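Local atomic coordinates of N-hydroxyarylamine O-acetyltransferase (Bacillus cereus, PDB entry 4DMO), a protein that acts as an arylamine N-acetyltransferase, probably moving acetyl groups from acetyl-CoA to aromatic amines with the help of a non-canonical catalytic triad. Residues Tyr80-Lys83 and Asp88-Leu91; Lys203-Val206 and Gly210-Phe213; Phe11-Ile16 and Val64-Gly69; Val137-Glu142 and Gly161-Glu166. One frame throughout, in Å; residues are numbered along the deposited sequence.

Along the chain, contact 3 comes first, followed by contact 1, contact 4 and contact 2, each closing before the next opens. Contacts 3 and 1 belong to the N-terminal helices, with centres about 18 Å apart, and they meet where F81 CZ lies 3.8 Å from F11 CZ. Contact 1 also reaches strand 88-98, and so shares the eight-stranded antiparallel sheet with contact 4, whose centre is again about 18 Å away. Contact 2, at the end of helix 195-207, has its centre about 25 Å from each of the others. Contacts 3 and 4 lie on opposite sides of the chain's centre; together the four tie the N-terminal helices to the large sheet and close off a helix end.

Contact 1 (Tyr80-Lys83 and Asp88-Leu91)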
loop_
_atom_site.group_PDB
_atom_site.type_symbol
_atom_site.label_atom_id
_atom_site.label_comp_id
_atom_site.label_asym_id
_atom_site.label_seq_id
_atom_site.Cartn_x
_atom_site.Cartn_y
_atom_site.Cartn_z
ATOM N N TYR A 80 -1.464 12.180 -2.958
ATOM C CA TYR A 80 -0.868 13.524 -3.099
ATOM C C TYR A 80 -0.071 13.676 -4.379
ATOM O O TYR A 80 -0.195 14.691 -5.069
ATOM C CB TYR A 80 0.024 13.912 -1.906
ATOM C CG TYR A 80 -0.748 14.058 -0.612
ATOM C CD1 TYR A 80 -1.744 15.006 -0.467
ATOM C CD2 TYR A 80 -0.503 13.205 0.446
ATOM C CE1 TYR A 80 -2.443 15.102 0.700
ATOM C CE2 TYR A 80 -1.187 13.291 1.598
ATOM C CZ TYR A 80 -2.162 14.236 1.734
ATOM O OH TYR A 80 -2.851 14.316 2.916
ATOM N N PHE A 81 0.702 12.660 -4.730
ATOM C CA PHE A 81 1.427 12.708 -5.980
ATOM C C PHE A 81 0.465 12.854 -7.147
ATOM O O PHE A 81 0.716 13.649 -8.067
ATOM C CB PHE A 81 2.221 11.448 -6.205
ATOM C CG PHE A 81 2.818 11.372 -7.565
ATOM C CD1 PHE A 81 3.936 12.111 -7.881
ATOM C CD2 PHE A 81 2.243 10.592 -8.543
ATOM C CE1 PHE A 81 4.488 12.052 -9.150
ATOM C CE2 PHE A 81 2.790 10.531 -9.811
ATOM C CZ PHE A 81 3.916 11.260 -10.107
ATOM N N LEU A 82 -0.622 12.081 -7.113
ATOM C CA LEU A 82 -1.586 12.056 -8.228
ATOM C C LEU A 82 -2.321 13.392 -8.334
ATOM O O LEU A 82 -2.553 13.887 -9.429
ATOM C CB LEU A 82 -2.593 10.899 -8.080
ATOM C CG LEU A 82 -1.988 9.504 -8.280
ATOM C CD1 LEU A 82 -3.009 8.406 -8.046
ATOM C CD2 LEU A 82 -1.399 9.358 -9.671
ATOM N N LYS A 83 -2.651 13.974 -7.185
ATOM C CA LYS A 83 -3.309 15.274 -7.105
ATOM C C LYS A 83 -2.451 16.391 -7.711
ATOM O O LYS A 83 -2.945 17.169 -8.526
ATOM C CB LYS A 83 -3.610 15.577 -5.639
ATOM C CG LYS A 83 -4.732 16.548 -5.352
ATOM C CD LYS A 83 -5.107 16.373 -3.888
ATOM C CE LYS A 83 -5.830 17.568 -3.277
ATOM N NZ LYS A 83 -5.421 17.743 -1.819
ATOM N N ASP A 88 -7.801 13.767 -11.041
ATOM C CA ASP A 88 -8.953 13.925 -10.165
ATOM C C ASP A 88 -9.089 12.710 -9.251
ATOM O O ASP A 88 -9.621 11.656 -9.648
ATOM C CB ASP A 88 -10.222 14.114 -10.985
ATOM C CG ASP A 88 -11.442 14.311 -10.108
ATOM O OD1 ASP A 88 -11.247 14.469 -8.883
ATOM O OD2 ASP A 88 -12.580 14.347 -10.648
ATOM N N VAL A 89 -8.567 12.865 -8.033
ATOM C CA VAL A 89 -8.410 11.753 -7.098
ATOM C C VAL A 89 -9.103 11.977 -5.766
ATOM O O VAL A 89 -9.345 13.117 -5.340
ATOM C CB VAL A 89 -6.908 11.449 -6.847
ATOM C CG1 VAL A 89 -6.294 10.764 -8.061
ATOM C CG2 VAL A 89 -6.137 12.702 -6.486
ATOM N N HIS A 90 -9.414 10.874 -5.100
ATOM C CA HIS A 90 -10.098 10.934 -3.812
ATOM C C HIS A 90 -9.672 9.753 -2.932
ATOM O O HIS A 90 -9.359 8.689 -3.425
ATOM C CB HIS A 90 -11.616 10.906 -4.035
ATOM C CG HIS A 90 -12.079 11.854 -5.107
ATOM N ND1 HIS A 90 -12.405 13.172 -4.850
ATOM C CD2 HIS A 90 -12.277 11.672 -6.439
ATOM C CE1 HIS A 90 -12.765 13.762 -5.978
ATOM N NE2 HIS A 90 -12.694 12.876 -6.958
ATOM N N LEU A 91 -9.683 9.949 -1.627
ATOM C CA LEU A 91 -9.433 8.877 -0.698
ATOM C C LEU A 91 -10.760 8.207 -0.363
ATOM O O LEU A 91 -11.825 8.836 -0.385
ATOM C CB LEU A 91 -8.796 9.411 0.584
ATOM C CG LEU A 91 -7.351 9.881 0.513
ATOM C CD1 LEU A 91 -6.880 10.346 1.866
ATOM C CD2 LEU A 91 -6.479 8.754 0.015
#
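The short connection that takes the chain out of helix 71-84 and into strand 88-98 closes on itself through V89, which meets L82 and K83 of the helix's last turns. This is where the N-terminal helical part of the arylamine N-acetyltransferase fold passes into its large antiparallel sheet: four residues separate the two segments, and the strand comes back beside the helix it has just left. The closest pair of CA atoms is K83 CA and V89 CA, 6.2 Å apart. No hydrogen bond joins the segments, so the contact is made by packing alone.

V89 does most of the work, dividing its two methyls between neighbouring helix residues. CG1, anti to the carbonyl carbon (chi1 -74°), reaches L82, whose side chain crosses that of V89 at about a right angle; V89 CG1 sits 3.7 Å from L82 CB. K83 takes part through the base of its side chain, while its amino end leads away. V89 also touches Y79, one helical turn before K83, and L115 of strand 103-117, the next strand of the sheet; L82 leans on L27 of helix 27-37. The second methyl of V89 turns instead to K83 and lies against the backbone of the helix, with V89 CG2 3.8 Å from K83 N.

Contact 2 (Lys203-Val206 and Gly210-Phe213); sequences KIIV and GSPF
I205, S211 and F213 carry this contact, in which the loop following helix 195-207 folds back against the helix's last turns. I205 has the greatest share of buried surface and works with both its backbone and its side chain. Its carbonyl O accepts a hydrogen bond of 2.8 Å from S211 OG; the hydroxyl comes in within the carbonyl plane, on a lone pair, at a C=O...OG angle of 123°.

S211 gets there because OG stands anti to its own backbone N (chi1 163°), swung toward the part of the loop that follows. In that place the oxygen also accepts from F213 N at 3.1 Å, with an N-H...OG angle of 161°, which makes an ST turn. One hydroxyl therefore donates to the helix and accepts from the loop, which fixes its rotation and ties the turn to the helix end.

Beside this polar link lies an apolar one. I205 CG2 is 3.7 Å from F213 CB and 3.8 Å from F213 CD1, meeting the ring at its edge, near its plane, and the two side chains lie side by side pointing the same way. P212 CG rests 3.5 Å above one face of the ring, offset toward the rim.

Around this closure, V206 O receives N214 ND2, so a second carbonyl of the final turn is taken by a side chain of the loop. I205 packs on V106 of strand 103-117 and I45 of helix 43-46, and both I205 and F213 touch L70, just before helix 71-84.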
loop_
_atom_site.group_PDB
_atom_site.type_symbol
_atom_site.label_atom_id
_atom_site.label_comp_id
_atom_site.label_asym_id
_atom_site.label_seq_id
_atom_site.Cartn_x
_atom_site.Cartn_y
_atom_site.Cartn_z
ATOM N N LYS A 203 -4.895 5.596 13.983
ATOM C CA LYS A 203 -5.166 5.428 15.389
ATOM C C LYS A 203 -5.684 4.039 15.607
ATOM O O LYS A 203 -5.269 3.365 16.547
ATOM C CB LYS A 203 -6.176 6.476 15.880
ATOM C CG LYS A 203 -6.334 6.558 17.417
ATOM C CD LYS A 203 -7.439 7.572 17.855
ATOM C CE LYS A 203 -7.696 7.603 19.395
ATOM N NZ LYS A 203 -6.570 8.235 20.197
ATOM N N ILE A 204 -6.607 3.609 14.755
ATOM C CA ILE A 204 -7.174 2.276 14.868
ATOM C C ILE A 204 -6.080 1.216 14.768
ATOM O O ILE A 204 -5.974 0.336 15.619
ATOM C CB ILE A 204 -8.248 2.040 13.787
ATOM C CG1 ILE A 204 -9.489 2.861 14.117
ATOM C CG2 ILE A 204 -8.607 0.569 13.710
ATOM C CD1 ILE A 204 -10.370 3.148 12.935
ATOM N N ILE A 205 -5.263 1.293 13.730
ATOM C CA ILE A 205 -4.219 0.296 13.524
ATOM C C ILE A 205 -3.120 0.404 14.620
ATOM O O ILE A 205 -2.588 -0.609 15.091
ATOM C CB ILE A 205 -3.598 0.423 12.081
ATOM C CG1 ILE A 205 -4.621 0.039 10.982
ATOM C CG2 ILE A 205 -2.344 -0.408 11.957
ATOM C CD1 ILE A 205 -5.226 -1.342 11.092
ATOM N N VAL A 206 -2.798 1.605 15.078
ATOM C CA VAL A 206 -1.874 1.690 16.217
ATOM C C VAL A 206 -2.423 1.100 17.544
ATOM O O VAL A 206 -1.699 0.412 18.283
ATOM C CB VAL A 206 -1.436 3.139 16.486
ATOM C CG1 VAL A 206 -0.741 3.241 17.877
ATOM C CG2 VAL A 206 -0.488 3.604 15.386
ATOM N N GLY A 210 -6.820 -5.841 18.367
ATOM C CA GLY A 210 -6.918 -6.853 17.347
ATOM C C GLY A 210 -6.224 -6.410 16.079
ATOM O O GLY A 210 -6.375 -7.067 15.079
ATOM N N SER A 211 -5.490 -5.291 16.117
ATOM C CA SER A 211 -4.740 -4.858 14.944
ATOM C C SER A 211 -3.608 -5.837 14.691
ATOM O O SER A 211 -2.920 -6.243 15.612
ATOM C CB SER A 211 -4.153 -3.448 15.107
ATOM O OG SER A 211 -3.126 -3.201 14.150
ATOM N N PRO A 212 -3.405 -6.198 13.421
ATOM C CA PRO A 212 -2.316 -7.076 12.988
ATOM C C PRO A 212 -0.942 -6.383 12.966
ATOM O O PRO A 212 0.035 -7.088 12.710
ATOM C CB PRO A 212 -2.733 -7.466 11.558
ATOM C CG PRO A 212 -3.560 -6.370 11.086
ATOM C CD PRO A 212 -4.261 -5.786 12.303
ATOM N N PHE A 213 -0.862 -5.075 13.257
ATOM C CA PHE A 213 0.340 -4.290 12.925
ATOM C C PHE A 213 0.977 -3.591 14.126
ATOM O O PHE A 213 1.942 -2.826 13.976
ATOM C CB PHE A 213 0.019 -3.246 11.814
ATOM C CG PHE A 213 -0.434 -3.859 10.514
ATOM C CD1 PHE A 213 -1.663 -3.539 9.966
ATOM C CD2 PHE A 213 0.355 -4.790 9.858
ATOM C CE1 PHE A 213 -2.087 -4.111 8.799
ATOM C CE2 PHE A 213 -0.070 -5.364 8.676
ATOM C CZ PHE A 213 -1.291 -5.028 8.151
#

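Contact 3 (Phe11-Ile16 and Val64-Gly69)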
loop_
_atom_site.group_PDB
_atom_site.type_symbol
_atom_site.label_atom_id
_atom_site.label_comp_id
_atom_site.label_asym_id
_atom_site.label_seq_id
_atom_site.Cartn_x
_atom_site.Cartn_y
_atom_site.Cartn_z
ATOM N N PHE A 11 9.401 11.226 -7.834
ATOM C CA PHE A 11 10.110 10.604 -8.951
ATOM C C PHE A 11 11.485 10.104 -8.457
ATOM O O PHE A 11 11.926 8.995 -8.784
ATOM C CB PHE A 11 10.309 11.590 -10.110
ATOM C CG PHE A 11 9.030 11.985 -10.826
ATOM C CD1 PHE A 11 8.601 13.300 -10.821
ATOM C CD2 PHE A 11 8.275 11.053 -11.514
ATOM C CE1 PHE A 11 7.436 13.679 -11.492
ATOM C CE2 PHE A 11 7.124 11.431 -12.173
ATOM C CZ PHE A 11 6.704 12.748 -12.151
ATOM N N ALA A 12 12.152 10.923 -7.652
ATOM C CA ALA A 12 13.461 10.565 -7.120
ATOM C C ALA A 12 13.389 9.268 -6.299
ATOM O O ALA A 12 14.205 8.351 -6.472
ATOM C CB ALA A 12 14.016 11.733 -6.252
ATOM N N ARG A 13 12.414 9.205 -5.399
ATOM C CA ARG A 13 12.205 8.019 -4.575
ATOM C C ARG A 13 12.004 6.776 -5.452
ATOM O O ARG A 13 12.585 5.711 -5.191
ATOM C CB ARG A 13 11.020 8.241 -3.626
ATOM C CG ARG A 13 10.791 7.102 -2.655
ATOM C CD ARG A 13 11.929 6.998 -1.625
ATOM N NE ARG A 13 11.528 6.138 -0.531
ATOM C CZ ARG A 13 11.774 4.839 -0.425
ATOM N NH1 ARG A 13 11.310 4.173 0.635
ATOM N NH2 ARG A 13 12.455 4.194 -1.351
ATOM N N LEU A 14 11.214 6.910 -6.510
ATOM C CA LEU A 14 10.903 5.758 -7.362
ATOM C C LEU A 14 11.981 5.432 -8.371
ATOM O O LEU A 14 11.912 4.392 -9.041
ATOM C CB LEU A 14 9.574 5.969 -8.103
ATOM C CG LEU A 14 8.312 5.440 -7.405
ATOM C CD1 LEU A 14 8.238 5.930 -5.967
ATOM C CD2 LEU A 14 7.062 5.853 -8.171
ATOM N N HIS A 15 12.980 6.306 -8.482
ATOM C CA HIS A 15 14.042 6.137 -9.490
ATOM C C HIS A 15 13.513 6.067 -10.912
ATOM O O HIS A 15 13.967 5.245 -11.721
ATOM C CB HIS A 15 14.864 4.880 -9.222
ATOM C CG HIS A 15 15.460 4.838 -7.854
ATOM N ND1 HIS A 15 16.104 5.919 -7.289
ATOM C CD2 HIS A 15 15.508 3.850 -6.929
ATOM C CE1 HIS A 15 16.526 5.595 -6.080
ATOM N NE2 HIS A 15 16.186 4.342 -5.844
ATOM N N ILE A 16 12.554 6.931 -11.216
ATOM C CA ILE A 16 12.021 7.051 -12.574
ATOM C C ILE A 16 12.168 8.494 -13.087
ATOM O O ILE A 16 12.383 9.435 -12.314
ATOM C CB ILE A 16 10.533 6.677 -12.638
ATOM C CG1 ILE A 16 9.718 7.677 -11.823
ATOM C CG2 ILE A 16 10.348 5.253 -12.162
ATOM C CD1 ILE A 16 8.247 7.355 -11.754
ATOM N N VAL A 64 11.767 11.646 1.654
ATOM C CA VAL A 64 13.040 12.192 2.099
ATOM C C VAL A 64 13.814 11.156 2.907
ATOM O O VAL A 64 14.959 10.858 2.585
ATOM C CB VAL A 64 12.853 13.489 2.935
ATOM C CG1 VAL A 64 14.202 13.990 3.468
ATOM C CG2 VAL A 64 12.166 14.582 2.105
ATOM N N ASN A 65 13.187 10.596 3.937
ATOM C CA ASN A 65 13.883 9.657 4.819
ATOM C C ASN A 65 13.856 8.189 4.348
ATOM O O ASN A 65 14.289 7.296 5.049
ATOM C CB ASN A 65 13.320 9.778 6.234
ATOM C CG ASN A 65 13.718 11.088 6.898
ATOM O OD1 ASN A 65 14.709 11.693 6.516
ATOM N ND2 ASN A 65 12.959 11.516 7.896
ATOM N N ASN A 66 13.352 7.975 3.145
ATOM C CA ASN A 66 13.340 6.680 2.471
ATOM C C ASN A 66 12.774 5.521 3.307
ATOM O O ASN A 66 13.295 4.416 3.278
ATOM C CB ASN A 66 14.742 6.357 1.925
ATOM C CG ASN A 66 14.972 6.975 0.548
ATOM O OD1 ASN A 66 15.123 6.272 -0.458
ATOM N ND2 ASN A 66 14.942 8.314 0.491
ATOM N N ARG A 67 11.689 5.792 4.031
ATOM C CA ARG A 67 10.963 4.761 4.755
ATOM C C ARG A 67 9.752 4.282 3.940
ATOM O O ARG A 67 9.461 4.811 2.847
ATOM C CB ARG A 67 10.498 5.296 6.103
ATOM C CG ARG A 67 11.644 5.650 7.072
ATOM C CD ARG A 67 12.218 4.396 7.694
ATOM N NE ARG A 67 11.163 3.662 8.368
ATOM C CZ ARG A 67 10.692 3.959 9.568
ATOM N NH1 ARG A 67 11.236 4.944 10.296
ATOM N NH2 ARG A 67 9.694 3.237 10.064
ATOM N N GLY A 68 9.057 3.286 4.482
ATOM C CA GLY A 68 7.824 2.814 3.893
ATOM C C GLY A 68 6.719 3.126 4.839
ATOM O O GLY A 68 6.849 4.015 5.708
ATOM N N GLY A 69 5.635 2.372 4.720
ATOM C CA GLY A 69 4.520 2.583 5.612
ATOM C C GLY A 69 3.438 1.570 5.391
ATOM O O GLY A 69 3.604 0.625 4.621
HETATM O O HOH W 1 12.735 2.164 1.729
#
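R13, reaching out from the last turn of helix 5-14, lays its guanidinium group over the side-chain amide of N66. The two planes are stacked, 23° apart, and the side chains slide past each other in opposite directions. N66 CG lies 3.6 Å above the guanidinium plane of R13, offset toward the rim, and N66 OD1 comes within 3.5 Å of R13 CD. A bend at chi2 (68°) in the otherwise extended arginine turns its head along the loop that follows helix 55-64.

The edge of the guanidinium makes the bonds. R13 NH1 donates to R67 O at 3.0 Å with an N-H...O angle of 155°; the acceptor lies in the guanidinium plane, whereas the donor stands well above the plane of the carbonyl. A water lies 2.7 Å from R13 NH1 and 2.8 Å from N66 O, bridging the arginine to the next carbonyl back. The amide of N66 is steadied from its own side, since N66 ND2 donates to V64 O at 3.3 Å.

R13 also gives NE to I62 O and NH2 to T37 O, while R67 forms a salt bridge with E41. R67, G68 and G69 match the start of the Arg-Gly-Gly motif that, in this family, leads to the active-site cysteine.

Chemically, the buried R13 is gripped by three backbone carbonyls, of R67, I62 and T37, and by a water. Its charge is thus probably spread over several backbone dipoles, and one side chain links helix 5-14 to the ends of helices 27-37 and 55-64 and to the loop that starts that motif.

Contact 4 (Val137-Glu142 and Gly161-Glu166); sequences VPFLGE and GNYILE
The ring of F139 comes edge-on to a face of Y163 in a T-shaped stack, with centroids 5.1 Å apart and planes at 68°. F139 CE2 stands 3.8 Å above the centre of the Y163 ring, while F139 CD2 approaches Y163 CE1 to 3.6 Å. Y163 CG is anti to the carbonyl carbon (chi1 -77°), beside the backbone N, where its ring offers a face to F139. I190 touches both rings, I153 of strand 149-158 packs on F139, and K155 on Y163.

The pair bridges two distant parts of one eight-stranded antiparallel sheet. Strand 137-138 is outermost and strand 163-168 lies five places further across, so the sheet must curl round to bring them together, consistent with the β-barrel domain of the arylamine N-acetyltransferase fold. No hydrogen bond crosses between the segments. F139 sits in a type I turn from P138 to G141, closed by G141 N bonding to P138 O at 3.2 Å. In the other segment the chain turns a corner at N162, and N162 and Y163 both face F188 in a classic beta bulge.

Alongside the ring pair, V137 points toward L165, which also touches L123 of strand 120-124; V137 CG1 and L165 CD1 meet at 4.4 Å.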
loop_
_atom_site.group_PDB
_atom_site.type_symbol
_atom_site.label_atom_id
_atom_site.label_comp_id
_atom_site.label_asym_id
_atom_site.label_seq_id
_atom_site.Cartn_x
_atom_site.Cartn_y
_atom_site.Cartn_z
ATOM N N VAL A 137 -7.175 -0.356 -11.072
ATOM C CA VAL A 137 -8.206 -1.361 -11.194
ATOM C C VAL A 137 -9.507 -0.649 -11.567
ATOM O O VAL A 137 -10.046 0.159 -10.790
ATOM C CB VAL A 137 -8.410 -2.154 -9.874
ATOM C CG1 VAL A 137 -9.452 -3.281 -10.104
ATOM C CG2 VAL A 137 -7.082 -2.717 -9.369
ATOM N N PRO A 138 -10.012 -0.938 -12.766
ATOM C CA PRO A 138 -11.231 -0.274 -13.225
ATOM C C PRO A 138 -12.455 -0.772 -12.478
ATOM O O PRO A 138 -12.658 -1.971 -12.299
ATOM C CB PRO A 138 -11.307 -0.668 -14.695
ATOM C CG PRO A 138 -10.632 -2.023 -14.751
ATOM C CD PRO A 138 -9.530 -1.962 -13.712
ATOM N N PHE A 139 -13.267 0.171 -12.044
ATOM C CA PHE A 139 -14.528 -0.144 -11.417
ATOM C C PHE A 139 -15.480 -0.892 -12.376
ATOM O O PHE A 139 -16.404 -1.565 -11.918
ATOM C CB PHE A 139 -15.196 1.137 -10.917
ATOM C CG PHE A 139 -14.774 1.547 -9.527
ATOM C CD1 PHE A 139 -13.476 1.946 -9.267
ATOM C CD2 PHE A 139 -15.696 1.546 -8.483
ATOM C CE1 PHE A 139 -13.095 2.341 -7.991
ATOM C CE2 PHE A 139 -15.326 1.927 -7.187
ATOM C CZ PHE A 139 -14.024 2.338 -6.949
ATOM N N LEU A 140 -15.253 -0.770 -13.687
ATOM C CA LEU A 140 -16.077 -1.461 -14.692
ATOM C C LEU A 140 -16.025 -2.976 -14.556
ATOM O O LEU A 140 -16.871 -3.677 -15.102
ATOM C CB LEU A 140 -15.713 -1.046 -16.122
ATOM C CG LEU A 140 -16.392 0.243 -16.594
ATOM C CD1 LEU A 140 -16.175 0.449 -18.077
ATOM C CD2 LEU A 140 -17.883 0.282 -16.264
ATOM N N GLY A 141 -15.004 -3.488 -13.888
ATOM C CA GLY A 141 -15.086 -4.839 -13.388
ATOM C C GLY A 141 -14.017 -5.715 -13.956
ATOM O O GLY A 141 -13.852 -6.851 -13.531
ATOM N N GLU A 142 -13.290 -5.155 -14.907
ATOM C CA GLU A 142 -12.242 -5.849 -15.629
ATOM C C GLU A 142 -11.173 -6.415 -14.691
ATOM O O GLU A 142 -10.783 -5.785 -13.701
ATOM C CB GLU A 142 -11.611 -4.855 -16.618
ATOM C CG GLU A 142 -10.702 -5.447 -17.662
ATOM C CD GLU A 142 -11.449 -5.776 -18.934
ATOM O OE1 GLU A 142 -12.654 -6.093 -18.830
ATOM O OE2 GLU A 142 -10.839 -5.711 -20.025
ATOM N N GLY A 161 -18.847 -1.833 3.537
ATOM C CA GLY A 161 -18.697 -1.014 2.355
ATOM C C GLY A 161 -19.817 -1.253 1.364
ATOM O O GLY A 161 -20.754 -2.009 1.633
ATOM N N ASN A 162 -19.727 -0.584 0.217
ATOM C CA ASN A 162 -20.638 -0.841 -0.880
ATOM C C ASN A 162 -19.910 -1.284 -2.137
ATOM O O ASN A 162 -20.548 -1.474 -3.170
ATOM C CB ASN A 162 -21.523 0.368 -1.177
ATOM C CG ASN A 162 -20.789 1.665 -1.106
ATOM O OD1 ASN A 162 -19.700 1.821 -1.664
ATOM N ND2 ASN A 162 -21.368 2.612 -0.384
ATOM N N TYR A 163 -18.587 -1.456 -2.042
ATOM C CA TYR A 163 -17.796 -2.066 -3.119
ATOM C C TYR A 163 -16.795 -3.032 -2.508
ATOM O O TYR A 163 -16.582 -3.060 -1.299
ATOM C CB TYR A 163 -17.038 -1.022 -3.931
ATOM C CG TYR A 163 -17.876 -0.252 -4.925
ATOM C CD1 TYR A 163 -17.955 -0.672 -6.246
ATOM C CD2 TYR A 163 -18.565 0.894 -4.560
ATOM C CE1 TYR A 163 -18.696 0.011 -7.163
ATOM C CE2 TYR A 163 -19.310 1.599 -5.478
ATOM C CZ TYR A 163 -19.370 1.148 -6.791
ATOM O OH TYR A 163 -20.115 1.805 -7.757
ATOM N N ILE A 164 -16.191 -3.843 -3.345
ATOM C CA ILE A 164 -15.219 -4.797 -2.864
ATOM C C ILE A 164 -14.093 -4.917 -3.856
ATOM O O ILE A 164 -14.282 -4.732 -5.068
ATOM C CB ILE A 164 -15.808 -6.213 -2.621
ATOM C CG1 ILE A 164 -16.216 -6.882 -3.939
ATOM C CG2 ILE A 164 -16.982 -6.161 -1.639
ATOM C CD1 ILE A 164 -16.770 -8.336 -3.733
ATOM N N LEU A 165 -12.915 -5.213 -3.308
ATOM C CA LEU A 165 -11.771 -5.614 -4.100
ATOM C C LEU A 165 -11.534 -7.084 -3.872
ATOM O O LEU A 165 -11.216 -7.518 -2.751
ATOM C CB LEU A 165 -10.527 -4.834 -3.706
ATOM C CG LEU A 165 -9.374 -5.283 -4.582
ATOM C CD1 LEU A 165 -9.567 -4.760 -5.981
ATOM C CD2 LEU A 165 -8.037 -4.861 -4.018
ATOM N N GLU A 166 -11.721 -7.848 -4.941
ATOM C CA GLU A 166 -11.538 -9.273 -4.919
ATOM C C GLU A 166 -10.223 -9.622 -5.577
ATOM O O GLU A 166 -9.716 -8.898 -6.409
ATOM C CB GLU A 166 -12.666 -9.957 -5.699
ATOM C CG GLU A 166 -13.833 -10.411 -4.863
ATOM C CD GLU A 166 -14.967 -10.908 -5.720
ATOM O OE1 GLU A 166 -15.097 -10.405 -6.857
ATOM O OE2 GLU A 166 -15.704 -11.813 -5.278
#